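Local coordinates for protein alpha-L-arabinofuranosidase B (Aspergillus kawachii, PDB 6SXT) that hydrolyses terminal non-reducing alpha-L-arabinofuranosyl residues from arabinan, arabinoxylan and arabinogalactan, with retention of anomeric configuration, at residues H19-L25 with F290-V294. Sequence-based numbering, arbitrary orientation.
Sequences HSTTRAL and FYEGV
Ser20 OG is gripped from several directions: it donates to Tyr291 O at 2.9 Å, with the donor tilted from the carbonyl plane, and accepts from Thr22 N (3.0 Å) and Arg23 N. The last two bonds define an ST turn and an ST motif, so one hydroxyl ties the turn through Thr22 and Arg23 to the carbonyl of Tyr291. Its torsion, OG opposite the backbone N (chi1 -180°), aims it at that carbonyl. Three residues on from Ser20, Arg23 takes the Glu292 carboxylate side-on: NE reaches OE1 at 2.8 Å and NH2 reaches OE2 at 2.9 Å, both on syn sides, although the two planes are turned 37° apart. Tyr317 OH bonds OE1 and Tyr148 OH bonds OE2, fixing the carboxylate further. Leu25 CD2 lies 3.7 Å from Glu292 OE2, while its CD1 packs on Val294 CG1. One residue before Ser20, His19 and Gly293 form an antiparallel hydrogen-bonded pair, the straighter bond being His19 N to Gly293 O (2.8 Å, 172°). Phe290 presents its ring edge to His19 O, CE2 at 3.5 Å. The contact joins strand 15-20 to strand 288-296 in the catalytic domain's sheet; with Arg23 and Glu292 buried and doubly bonded, both charges are probably retained and largely offset each other.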
ATOM      1  N   HIS A  19      -2.531  -8.312  13.018  1.00 13.97           N
ATOM      2  CA  HIS A  19      -2.446  -8.452  11.545  1.00 13.58           C
ATOM      3  C   HIS A  19      -1.035  -8.102  11.055  1.00 14.25           C
ATOM      4  O   HIS A  19      -0.549  -6.998  11.331  1.00 13.59           O
ATOM      5  CB  HIS A  19      -3.392  -7.472  10.911  1.00 13.79           C
ATOM      6  CG  HIS A  19      -4.819  -7.693  11.246  1.00 13.44           C
ATOM      7  ND1 HIS A  19      -5.584  -6.714  11.865  1.00 14.03           N
ATOM      8  CD2 HIS A  19      -5.602  -8.758  11.043  1.00 13.32           C
ATOM      9  CE1 HIS A  19      -6.809  -7.178  12.026  1.00 15.00           C
ATOM     10  NE2 HIS A  19      -6.884  -8.422  11.523  1.00 15.21           N
ATOM     11  N   SER A  20      -0.389  -8.994  10.323  1.00 13.33           N
ATOM     12  CA  SER A  20       0.910  -8.658   9.708  1.00 14.23           C
ATOM     13  C   SER A  20       1.196  -9.614   8.579  1.00 14.80           C
ATOM     14  O   SER A  20       1.014 -10.828   8.747  1.00 15.33           O
ATOM     15  CB  SER A  20       2.074  -8.740  10.710  1.00 13.44           C
ATOM     16  OG  SER A  20       3.279  -8.389  10.035  1.00 13.62           O
ATOM     17  N   THR A  21       1.713  -9.079   7.472  1.00 14.03           N
ATOM     18  CA  THR A  21       2.234  -9.892   6.375  1.00 13.06           C
ATOM     19  C   THR A  21       3.729 -10.096   6.523  1.00 14.12           C
ATOM     20  O   THR A  21       4.285 -10.861   5.739  1.00 14.78           O
ATOM     21  CB  THR A  21       1.815  -9.325   5.021  1.00 13.52           C
ATOM     22  OG1 THR A  21       2.339  -7.987   4.945  1.00 14.63           O
ATOM     23  CG2 THR A  21       0.324  -9.337   4.823  1.00 14.30           C
ATOM     24  N   THR A  22       4.375  -9.382   7.428  1.00 13.90           N
ATOM     25  CA  THR A  22       5.833  -9.469   7.603  1.00 13.40           C
ATOM     26  C   THR A  22       6.242 -10.474   8.671  1.00 13.91           C
ATOM     27  O   THR A  22       7.305 -11.083   8.504  1.00 14.66           O
ATOM     28  CB  THR A  22       6.462  -8.106   7.818  1.00 15.73           C
ATOM     29  OG1 THR A  22       5.968  -7.627   9.061  1.00 14.67           O
ATOM     30  CG2 THR A  22       6.150  -7.161   6.669  1.00 15.15           C
ATOM     31  N   ARG A  23       5.518 -10.553   9.785  1.00 13.76           N
ATOM     32  CA  ARG A  23       6.008 -11.348  10.935  1.00 13.65           C
ATOM     33  C   ARG A  23       4.904 -11.769  11.874  1.00 14.18           C
ATOM     34  O   ARG A  23       3.817 -11.165  11.940  1.00 14.78           O
ATOM     35  CB  ARG A  23       7.079 -10.578  11.693  1.00 14.93           C
ATOM     36  CG  ARG A  23       6.591  -9.301  12.364  1.00 15.02           C
ATOM     37  CD  ARG A  23       7.682  -8.772  13.272  1.00 16.17           C
ATOM     38  NE  ARG A  23       7.296  -7.566  13.982  1.00 15.44           N
ATOM     39  CZ  ARG A  23       7.667  -7.304  15.237  1.00 15.77           C
ATOM     40  NH1 ARG A  23       8.416  -8.147  15.935  1.00 16.67           N
ATOM     41  NH2 ARG A  23       7.247  -6.183  15.788  1.00 15.73           N
ATOM     42  N   ALA A  24       5.197 -12.819  12.627  1.00 14.29           N
ATOM     43  CA  ALA A  24       4.391 -13.176  13.791  1.00 15.19           C
ATOM     44  C   ALA A  24       4.449 -12.079  14.842  1.00 14.61           C
ATOM     45  O   ALA A  24       5.548 -11.487  15.063  1.00 15.44           O
ATOM     46  CB  ALA A  24       4.946 -14.485  14.370  1.00 14.86           C
ATOM     47  N   LEU A  25       3.328 -11.839  15.512  1.00 15.02           N
ATOM     48  CA  LEU A  25       3.257 -10.800  16.558  1.00 14.23           C
ATOM     49  C   LEU A  25       3.151 -11.413  17.945  1.00 16.18           C
ATOM     50  O   LEU A  25       3.034 -10.668  18.932  1.00 16.04           O
ATOM     51  CB  LEU A  25       2.088  -9.872  16.224  1.00 14.49           C
ATOM     52  CG  LEU A  25       2.265  -9.132  14.904  1.00 14.78           C
ATOM     53  CD1 LEU A  25       1.013  -8.353  14.575  1.00 16.40           C
ATOM     54  CD2 LEU A  25       3.473  -8.232  14.914  1.00 15.93           C
ATOM     55  N   PHE A 290       0.865  -0.784   4.823  1.00 14.33           N
ATOM     56  CA  PHE A 290       0.726  -1.405   6.154  1.00 13.94           C
ATOM     57  C   PHE A 290       1.663  -2.594   6.256  1.00 14.83           C
ATOM     58  O   PHE A 290       1.663  -3.471   5.364  1.00 14.42           O
ATOM     59  CB  PHE A 290      -0.717  -1.858   6.349  1.00 14.56           C
ATOM     60  CG  PHE A 290      -1.031  -2.596   7.622  1.00 14.17           C
ATOM     61  CD1 PHE A 290      -1.517  -1.931   8.723  1.00 15.33           C
ATOM     62  CD2 PHE A 290      -0.922  -3.979   7.681  1.00 15.06           C
ATOM     63  CE1 PHE A 290      -1.898  -2.593   9.879  1.00 14.82           C
ATOM     64  CE2 PHE A 290      -1.276  -4.658   8.850  1.00 16.25           C
ATOM     65  CZ  PHE A 290      -1.776  -3.961   9.948  1.00 14.36           C
ATOM     66  N   TYR A 291       2.459  -2.639   7.324  1.00 14.13           N
ATOM     67  CA  TYR A 291       3.372  -3.793   7.547  1.00 13.56           C
ATOM     68  C   TYR A 291       2.852  -4.690   8.684  1.00 14.33           C
ATOM     69  O   TYR A 291       2.964  -5.927   8.589  1.00 14.66           O
ATOM     70  CB  TYR A 291       4.772  -3.259   7.883  1.00 12.96           C
ATOM     71  CG  TYR A 291       5.393  -2.501   6.733  1.00 13.46           C
ATOM     72  CD1 TYR A 291       5.868  -3.125   5.593  1.00 13.43           C
ATOM     73  CD2 TYR A 291       5.518  -1.124   6.785  1.00 14.27           C
ATOM     74  CE1 TYR A 291       6.444  -2.425   4.547  1.00 13.97           C
ATOM     75  CE2 TYR A 291       6.076  -0.426   5.745  1.00 14.04           C
ATOM     76  CZ  TYR A 291       6.549  -1.054   4.629  1.00 14.69           C
ATOM     77  OH  TYR A 291       7.142  -0.350   3.608  1.00 15.81           O
ATOM     78  N   GLU A 292       2.423  -4.111   9.795  1.00 13.39           N
ATOM     79  CA  GLU A 292       1.932  -4.851  10.958  1.00 13.52           C
ATOM     80  C   GLU A 292       1.051  -3.932  11.790  1.00 14.32           C
ATOM     81  O   GLU A 292       1.224  -2.701  11.713  1.00 13.98           O
ATOM     82  CB  GLU A 292       3.080  -5.411  11.820  1.00 13.50           C
ATOM     83  CG  GLU A 292       3.989  -4.349  12.425  1.00 13.90           C
ATOM     84  CD  GLU A 292       5.123  -4.931  13.262  1.00 14.97           C
ATOM     85  OE1 GLU A 292       6.043  -5.468  12.637  1.00 14.57           O
ATOM     86  OE2 GLU A 292       5.012  -4.928  14.501  1.00 13.94           O
ATOM     87  N   GLY A 293       0.174  -4.522  12.568  1.00 13.92           N
ATOM     88  CA  GLY A 293      -0.626  -3.713  13.486  1.00 13.80           C
ATOM     89  C   GLY A 293      -1.530  -4.604  14.304  1.00 13.77           C
ATOM     90  O   GLY A 293      -1.734  -5.776  13.973  1.00 14.23           O
ATOM     91  N   VAL A 294      -2.081  -4.002  15.351  1.00 13.53           N
ATOM     92  CA  VAL A 294      -2.988  -4.714  16.257  1.00 13.70           C
ATOM     93  C   VAL A 294      -4.083  -3.773  16.735  1.00 14.66           C
ATOM     94  O   VAL A 294      -3.910  -2.555  16.705  1.00 15.91           O
ATOM     95  CB  VAL A 294      -2.279  -5.335  17.450  1.00 14.16           C
ATOM     96  CG1 VAL A 294      -1.043  -6.159  17.112  1.00 14.81           C
ATOM     97  CG2 VAL A 294      -1.977  -4.294  18.516  1.00 15.07           C
TER